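Local coordinates for urocanate hydratase (Paenibacillus sp. Soil724D2, PDB 7NED), which probably catalyses the hydration of thiourocanate, a step of bacterial ergothioneine breakdown, using a bound NAD+ cofactor, at residues 448-451 / 452-456; 532-535 / 536-539; 15-18 / 19-22. All blocks are in the same frame, centred on the assembly; numbering follows the deposited sequence.

Contact 1 (448-451 / 452-456)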
loop_
_atom_site.group_PDB
_atom_site.type_symbol
_atom_site.label_atom_id
_atom_site.label_comp_id
_atom_site.label_asym_id
_atom_site.label_seq_id
_atom_site.Cartn_x
_atom_site.Cartn_y
_atom_site.Cartn_z
ATOM N N GLU A 448 -16.094 0.002 8.697
ATOM C CA GLU A 448 -16.432 0.069 10.104
ATOM C C GLU A 448 -17.289 -1.135 10.486
ATOM O O GLU A 448 -18.299 -1.422 9.837
ATOM C CB GLU A 448 -17.185 1.366 10.392
ATOM C CG GLU A 448 -17.503 1.522 11.860
ATOM C CD GLU A 448 -18.007 2.910 12.174
ATOM O OE1 GLU A 448 -17.469 3.900 11.607
ATOM O OE2 GLU A 448 -18.955 3.020 12.973
ATOM N N ARG A 449 -16.870 -1.856 11.524
ATOM C CA ARG A 449 -17.643 -2.969 12.086
ATOM C C ARG A 449 -17.918 -4.040 11.028
ATOM O O ARG A 449 -19.062 -4.445 10.772
ATOM C CB ARG A 449 -18.926 -2.453 12.743
ATOM C CG ARG A 449 -18.587 -1.606 13.983
ATOM C CD ARG A 449 -19.774 -1.104 14.782
ATOM N NE ARG A 449 -20.840 -2.072 14.718
ATOM C CZ ARG A 449 -22.091 -1.769 14.427
ATOM N NH1 ARG A 449 -22.423 -0.513 14.171
ATOM N NH2 ARG A 449 -23.001 -2.729 14.395
ATOM N N MET A 450 -16.843 -4.511 10.403
ATOM C CA MET A 450 -16.991 -5.636 9.504
ATOM C C MET A 450 -17.394 -6.857 10.317
ATOM O O MET A 450 -16.981 -7.013 11.473
ATOM C CB MET A 450 -15.670 -5.942 8.765
ATOM C CG MET A 450 -15.229 -4.786 7.920
ATOM S SD MET A 450 -16.290 -4.604 6.468
ATOM C CE MET A 450 -15.729 -5.983 5.480
ATOM N N LYS A 451 -18.137 -7.757 9.669
ATOM C CA LYS A 451 -18.647 -8.956 10.336
ATOM C C LYS A 451 -17.524 -9.756 11.002
ATOM O O LYS A 451 -17.686 -10.285 12.117
ATOM C CB LYS A 451 -19.397 -9.834 9.324
ATOM C CG LYS A 451 -20.263 -10.912 9.954
ATOM C CD LYS A 451 -20.725 -11.921 8.904
ATOM C CE LYS A 451 -21.889 -12.806 9.364
ATOM N NZ LYS A 451 -23.247 -12.314 8.872
ATOM N N ASP A 452 -16.373 -9.853 10.349
ATOM C CA ASP A 452 -15.262 -10.639 10.893
ATOM C C ASP A 452 -14.242 -9.808 11.641
ATOM O O ASP A 452 -13.223 -10.348 12.065
ATOM C CB ASP A 452 -14.560 -11.408 9.777
ATOM C CG ASP A 452 -13.904 -10.488 8.787
ATOM O OD1 ASP A 452 -14.210 -9.263 8.803
ATOM O OD2 ASP A 452 -13.084 -10.968 7.991
ATOM N N GLY A 453 -14.487 -8.514 11.827
ATOM C CA GLY A 453 -13.549 -7.687 12.548
ATOM C C GLY A 453 -12.364 -7.232 11.736
ATOM O O GLY A 453 -11.367 -6.792 12.312
ATOM N N SER A 454 -12.433 -7.335 10.412
ATOM C CA SER A 454 -11.279 -7.046 9.559
ATOM C C SER A 454 -11.193 -5.568 9.201
ATOM O O SER A 454 -10.621 -5.199 8.156
ATOM C CB SER A 454 -11.334 -7.900 8.301
ATOM O OG SER A 454 -12.486 -7.570 7.560
ATOM N N ASP A 455 -11.650 -4.706 10.105
ATOM C CA ASP A 455 -11.947 -3.343 9.729
ATOM C C ASP A 455 -10.671 -2.657 9.211
ATOM O O ASP A 455 -10.719 -1.783 8.340
ATOM C CB ASP A 455 -12.389 -2.534 10.928
ATOM C CG ASP A 455 -13.611 -3.127 11.612
ATOM O OD1 ASP A 455 -14.352 -3.902 11.021
ATOM O OD2 ASP A 455 -14.074 -2.351 12.508
ATOM N N ALA A 456 -9.532 -2.978 9.817
ATOM C CA ALA A 456 -8.270 -2.260 9.584
ATOM C C ALA A 456 -7.410 -2.846 8.471
ATOM O O ALA A 456 -6.354 -2.270 8.168
ATOM C CB ALA A 456 -7.433 -2.202 10.871
#

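Contact 2 (532-535 / 536-539)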
loop_
_atom_site.group_PDB
_atom_site.type_symbol
_atom_site.label_atom_id
_atom_site.label_comp_id
_atom_site.label_asym_id
_atom_site.label_seq_id
_atom_site.Cartn_x
_atom_site.Cartn_y
_atom_site.Cartn_z
ATOM N N ALA A 532 -21.632 -14.546 -0.629
ATOM C CA ALA A 532 -21.600 -15.965 -0.953
ATOM C C ALA A 532 -22.663 -16.294 -1.994
ATOM O O ALA A 532 -22.430 -17.102 -2.912
ATOM C CB ALA A 532 -21.770 -16.790 0.332
ATOM N N ASP A 533 -23.822 -15.626 -1.908
ATOM C CA ASP A 533 -24.817 -15.781 -2.955
ATOM C C ASP A 533 -24.306 -15.264 -4.291
ATOM O O ASP A 533 -24.479 -15.910 -5.333
ATOM C CB ASP A 533 -26.093 -15.048 -2.546
ATOM C CG ASP A 533 -27.225 -15.298 -3.504
ATOM O OD1 ASP A 533 -27.626 -14.344 -4.209
ATOM O OD2 ASP A 533 -27.698 -16.450 -3.539
ATOM N N GLU A 534 -23.691 -14.082 -4.287
ATOM C CA GLU A 534 -23.173 -13.534 -5.533
ATOM C C GLU A 534 -22.125 -14.443 -6.139
ATOM O O GLU A 534 -22.107 -14.627 -7.362
ATOM C CB GLU A 534 -22.591 -12.138 -5.312
ATOM C CG GLU A 534 -22.280 -11.370 -6.606
ATOM C CD GLU A 534 -23.542 -10.927 -7.413
ATOM O OE1 GLU A 534 -23.351 -10.417 -8.552
ATOM O OE2 GLU A 534 -24.705 -11.081 -6.926
ATOM N N VAL A 535 -21.225 -15.017 -5.310
ATOM C CA VAL A 535 -20.239 -15.949 -5.844
ATOM C C VAL A 535 -20.929 -17.074 -6.614
ATOM O O VAL A 535 -20.538 -17.425 -7.736
ATOM C CB VAL A 535 -19.362 -16.516 -4.711
ATOM C CG1 VAL A 535 -18.640 -17.780 -5.199
ATOM C CG2 VAL A 535 -18.395 -15.429 -4.213
ATOM N N ARG A 536 -21.929 -17.694 -6.000
ATOM C CA ARG A 536 -22.587 -18.794 -6.695
ATOM C C ARG A 536 -23.302 -18.293 -7.948
ATOM O O ARG A 536 -23.232 -18.923 -9.013
ATOM C CB ARG A 536 -23.559 -19.500 -5.751
ATOM C CG ARG A 536 -24.643 -20.247 -6.535
ATOM C CD ARG A 536 -25.829 -20.598 -5.675
ATOM N NE ARG A 536 -26.802 -19.511 -5.443
ATOM C CZ ARG A 536 -27.790 -19.168 -6.277
ATOM N NH1 ARG A 536 -27.951 -19.792 -7.451
ATOM N NH2 ARG A 536 -28.632 -18.205 -5.935
ATOM N N LEU A 537 -23.978 -17.144 -7.854
ATOM C CA LEU A 537 -24.711 -16.644 -9.017
ATOM C C LEU A 537 -23.795 -16.390 -10.207
ATOM O O LEU A 537 -24.209 -16.577 -11.350
ATOM C CB LEU A 537 -25.466 -15.350 -8.670
ATOM C CG LEU A 537 -26.764 -15.537 -7.889
ATOM C CD1 LEU A 537 -27.306 -14.198 -7.444
ATOM C CD2 LEU A 537 -27.800 -16.290 -8.747
ATOM N N LYS A 538 -22.564 -15.918 -9.967
ATOM C CA LYS A 538 -21.700 -15.407 -11.037
ATOM C C LYS A 538 -20.462 -16.267 -11.254
ATOM O O LYS A 538 -19.584 -15.881 -12.032
ATOM C CB LYS A 538 -21.277 -13.970 -10.747
ATOM C CG LYS A 538 -22.430 -13.026 -10.417
ATOM C CD LYS A 538 -23.235 -12.676 -11.676
ATOM C CE LYS A 538 -24.501 -11.896 -11.340
ATOM N NZ LYS A 538 -24.223 -10.467 -11.176
ATOM N N ASP A 539 -20.390 -17.423 -10.592
ATOM C CA ASP A 539 -19.301 -18.389 -10.765
ATOM C C ASP A 539 -17.945 -17.740 -10.538
ATOM O O ASP A 539 -16.970 -18.007 -11.249
ATOM C CB ASP A 539 -19.372 -19.071 -12.123
ATOM C CG ASP A 539 -20.696 -19.826 -12.323
ATOM O OD1 ASP A 539 -21.298 -19.715 -13.421
ATOM O OD2 ASP A 539 -21.115 -20.557 -11.388
#

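Contact 3 (15-18 / 19-22)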
loop_
_atom_site.group_PDB
_atom_site.type_symbol
_atom_site.label_atom_id
_atom_site.label_comp_id
_atom_site.label_asym_id
_atom_site.label_seq_id
_atom_site.Cartn_x
_atom_site.Cartn_y
_atom_site.Cartn_z
ATOM N N LYS A 15 -0.602 10.917 -28.683
ATOM C CA LYS A 15 -0.329 9.946 -29.722
ATOM C C LYS A 15 -1.468 8.972 -29.942
ATOM O O LYS A 15 -1.507 8.336 -30.999
ATOM C CB LYS A 15 0.959 9.176 -29.390
ATOM C CG LYS A 15 2.191 10.056 -29.591
ATOM C CD LYS A 15 3.432 9.342 -29.335
ATOM C CE LYS A 15 4.625 10.235 -29.661
ATOM N NZ LYS A 15 5.849 9.652 -29.054
ATOM N N GLY A 16 -2.402 8.860 -28.995
ATOM C CA GLY A 16 -3.562 8.000 -29.149
ATOM C C GLY A 16 -4.670 8.409 -28.199
ATOM O O GLY A 16 -4.504 9.291 -27.349
ATOM N N TRP A 17 -5.808 7.748 -28.339
ATOM C CA TRP A 17 -6.986 8.130 -27.562
ATOM C C TRP A 17 -6.928 7.626 -26.126
ATOM O O TRP A 17 -7.572 8.204 -25.245
ATOM C CB TRP A 17 -8.263 7.604 -28.225
ATOM C CG TRP A 17 -8.889 8.676 -29.072
ATOM C CD1 TRP A 17 -8.873 8.753 -30.438
ATOM C CD2 TRP A 17 -9.572 9.859 -28.607
ATOM N NE1 TRP A 17 -9.518 9.916 -30.856
ATOM C CE2 TRP A 17 -9.951 10.604 -29.752
ATOM C CE3 TRP A 17 -9.920 10.345 -27.338
ATOM C CZ2 TRP A 17 -10.661 11.824 -29.661
ATOM C CZ3 TRP A 17 -10.628 11.579 -27.256
ATOM C CH2 TRP A 17 -10.982 12.279 -28.409
ATOM N N ARG A 18 -6.194 6.550 -25.864
ATOM C CA ARG A 18 -6.048 6.159 -24.471
ATOM C C ARG A 18 -5.283 7.228 -23.715
ATOM O O ARG A 18 -5.646 7.582 -22.590
ATOM C CB ARG A 18 -5.347 4.792 -24.375
ATOM C CG ARG A 18 -6.175 3.698 -25.009
ATOM C CD ARG A 18 -5.447 2.357 -25.093
ATOM N NE ARG A 18 -5.048 1.896 -23.777
ATOM C CZ ARG A 18 -4.166 0.917 -23.567
ATOM N NH1 ARG A 18 -3.597 0.298 -24.607
ATOM N NH2 ARG A 18 -3.857 0.559 -22.325
ATOM N N GLN A 19 -4.229 7.775 -24.325
ATOM C CA GLN A 19 -3.477 8.815 -23.651
ATOM C C GLN A 19 -4.306 10.097 -23.578
ATOM O O GLN A 19 -4.367 10.757 -22.534
ATOM C CB GLN A 19 -2.168 9.076 -24.393
ATOM C CG GLN A 19 -1.249 7.834 -24.581
ATOM C CD GLN A 19 -1.529 7.086 -25.871
ATOM O OE1 GLN A 19 -2.679 6.859 -26.245
ATOM N NE2 GLN A 19 -0.471 6.711 -26.565
ATOM N N GLU A 20 -4.955 10.446 -24.678
ATOM C CA GLU A 20 -5.786 11.651 -24.692
ATOM C C GLU A 20 -6.866 11.594 -23.612
ATOM O O GLU A 20 -7.205 12.616 -22.985
ATOM C CB GLU A 20 -6.410 11.803 -26.077
ATOM C CG GLU A 20 -7.311 13.041 -26.238
ATOM C CD GLU A 20 -6.512 14.337 -26.460
ATOM O OE1 GLU A 20 -5.357 14.262 -26.941
ATOM O OE2 GLU A 20 -7.054 15.440 -26.184
ATOM N N ALA A 21 -7.443 10.408 -23.397
ATOM C CA ALA A 21 -8.509 10.275 -22.416
ATOM C C ALA A 21 -8.012 10.671 -21.035
ATOM O O ALA A 21 -8.664 11.451 -20.325
ATOM C CB ALA A 21 -9.067 8.844 -22.409
ATOM N N LEU A 22 -6.821 10.190 -20.658
ATOM C CA LEU A 22 -6.295 10.536 -19.351
ATOM C C LEU A 22 -6.000 12.025 -19.263
ATOM O O LEU A 22 -6.218 12.632 -18.212
ATOM C CB LEU A 22 -5.031 9.717 -19.034
ATOM C CG LEU A 22 -5.270 8.202 -19.106
ATOM C CD1 LEU A 22 -3.969 7.409 -18.792
ATOM C CD2 LEU A 22 -6.436 7.763 -18.177
HETATM O O HOH W 1 -4.250 4.925 -27.717
#

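Contact 1 (448-451 / 452-456)
Asp455 meets Arg449 and Met450 because its CG lies beside its own backbone N (chi1 -58°), which presents the carboxylate to the opposite arm of the loop, where Met450 CG likewise sits beside its N. The two side chains slide past each other in opposite directions, with Met450 CG 3.3 Å from Asp455 OD1. The carboxylate is used as a fork. OD1 accepts from Met450 N at 2.6 Å through its syn lone pair, with an N-H...O angle of 161°; OD2 takes Arg449 N at 3.0 Å, also on the syn side but well out of the plane. Arg449 has left-handed backbone angles, and its amide and the next one meet the same acid.

The chain reverses through a type I turn, closed by Gly453 N to Met450 O at 2.9 Å, and Gly453 leaves it with positive phi. Asp452 continues the pattern as an Asx turn: its OD1 receives Ser454 N at 3.1 Å, from above the carboxylate plane, and Ser454 OG at 2.7 Å, close to that plane. Ser454 OG also bonds Arg522 of helix 502-525, while Leu116 of the second subunit packs on Asp452 and Ser454.

With an alanine at Asp455, the amides of Arg449 and Met450 would probably lose their acceptors, and the arm of the loop they belong to would be less firmly held. Two aspartates, each serving two donors, thus hold a loop without regular secondary structure, and the two amides gripping Asp455 would be expected to stabilise its negative charge.

Contact 2 (532-535 / 536-539)
This is a local contact within one helix, between residues three and four positions apart on the last turns of helix 529-538, at the surface of the C-terminal part of the chain. The backbone evidence is an i to i+4 series: Leu537 N to Asp533 O at 2.9 Å, and Lys538 N to Glu534 O, also 2.9 Å. Asp539, with positive phi, ends the helix in a Schellman motif.

Two salt bridges staple the side chains. Asp533 and Arg536 run side by side, and NH2 of Arg536 reaches Asp533 OD2 at 3.1 Å. The oxygen lies at the edge of the guanidinium, near its plane, although carboxylate and guanidinium planes are 58° apart. Leu537 CG lies on one face of the Arg536 guanidinium, offset toward its rim, 3.8 Å above the plane, and Leu537 CD1 approaches the other carboxylate oxygen, Asp533 OD1, at 3.3 Å. One position further on, Lys538 NZ binds Glu534 OE1 at 2.8 Å. Bends at chi2 of both chains (69° in Glu534, -74° in Lys538) bring the charged ends together, and Lys538 CG lies 3.3 Å from the same OE1.

Arg346 joins the acids from outside, its NH1 bridging Asp533 OD1 and Glu534 OE2, and Lys538 NZ has a second acceptor in His405 O. Val535 packs on Val520 and Leu521 of helix 502-525. The acids thus precede the bases along the helix, so the positive groups lie nearer its C-terminal end, an order likely to suit the helix dipole, and Arg346 probably offsets part of the negative charge of the two acids.

Contact 3 (15-18 / 19-22)
Gln19 folds back over Gly16, the N-cap of helix 17-31, bringing OE1 within 3.2 Å of Gly16 C. The bend at chi2 (90°) turns the amide toward the start of the helix. Gly16 has no CB, and one would stand only about 2.7 Å from Gln19 OE1, so the close fit depends on the glycine. A water extends the arrangement: it donates to Gln19 OE1 at 2.9 Å and accepts from Arg18 N at 3.1 Å, meeting an amide of the first turn. Behind it the helix begins with Glu20 N to Gly16 O at 2.9 Å and Ala21 N to Trp17 O, also 2.9 Å.

Across the turn, Glu20 CG lies obliquely against the Trp17 ring, 3.8 Å from CZ3.

Further out, Leu65 O takes Gln19 NE2 and thereby fixes which way the amide faces. The buried polar side chains are matched by partners: Arg24 of the same helix and Arg13 just before it for Glu20, Asp474 and Glu67 from more distant parts of the chain for Arg18. The Gln19 amide uses both its atoms: the oxygen, through water, meets the helix start, and the nitrogen meets the carbonyl of Leu65.

Contacts 1 and 2 lie in the C-terminal urocanase domain, their centres about 22 Å apart and nearest atoms about 10 Å; contact 3, in the N-terminal domain, is centred about 40 Å from contact 1 and 36 Å from contact 2. None touches another, but helix 502-525 packs on contacts 1 and 2, through Arg522 and through Val520 and Leu521 respectively, and its Arg507 comes close to the like-charged Arg18 of contact 3. Contact 1 does not touch the cofactor: the side chain of Glu448 is about 11 Å from NAD. Its loop follows strand 428-441, which carries Asp433 of the urocanate pocket; the neighbouring strand 490-498 packs on Ala21 and Leu22 of contact 3.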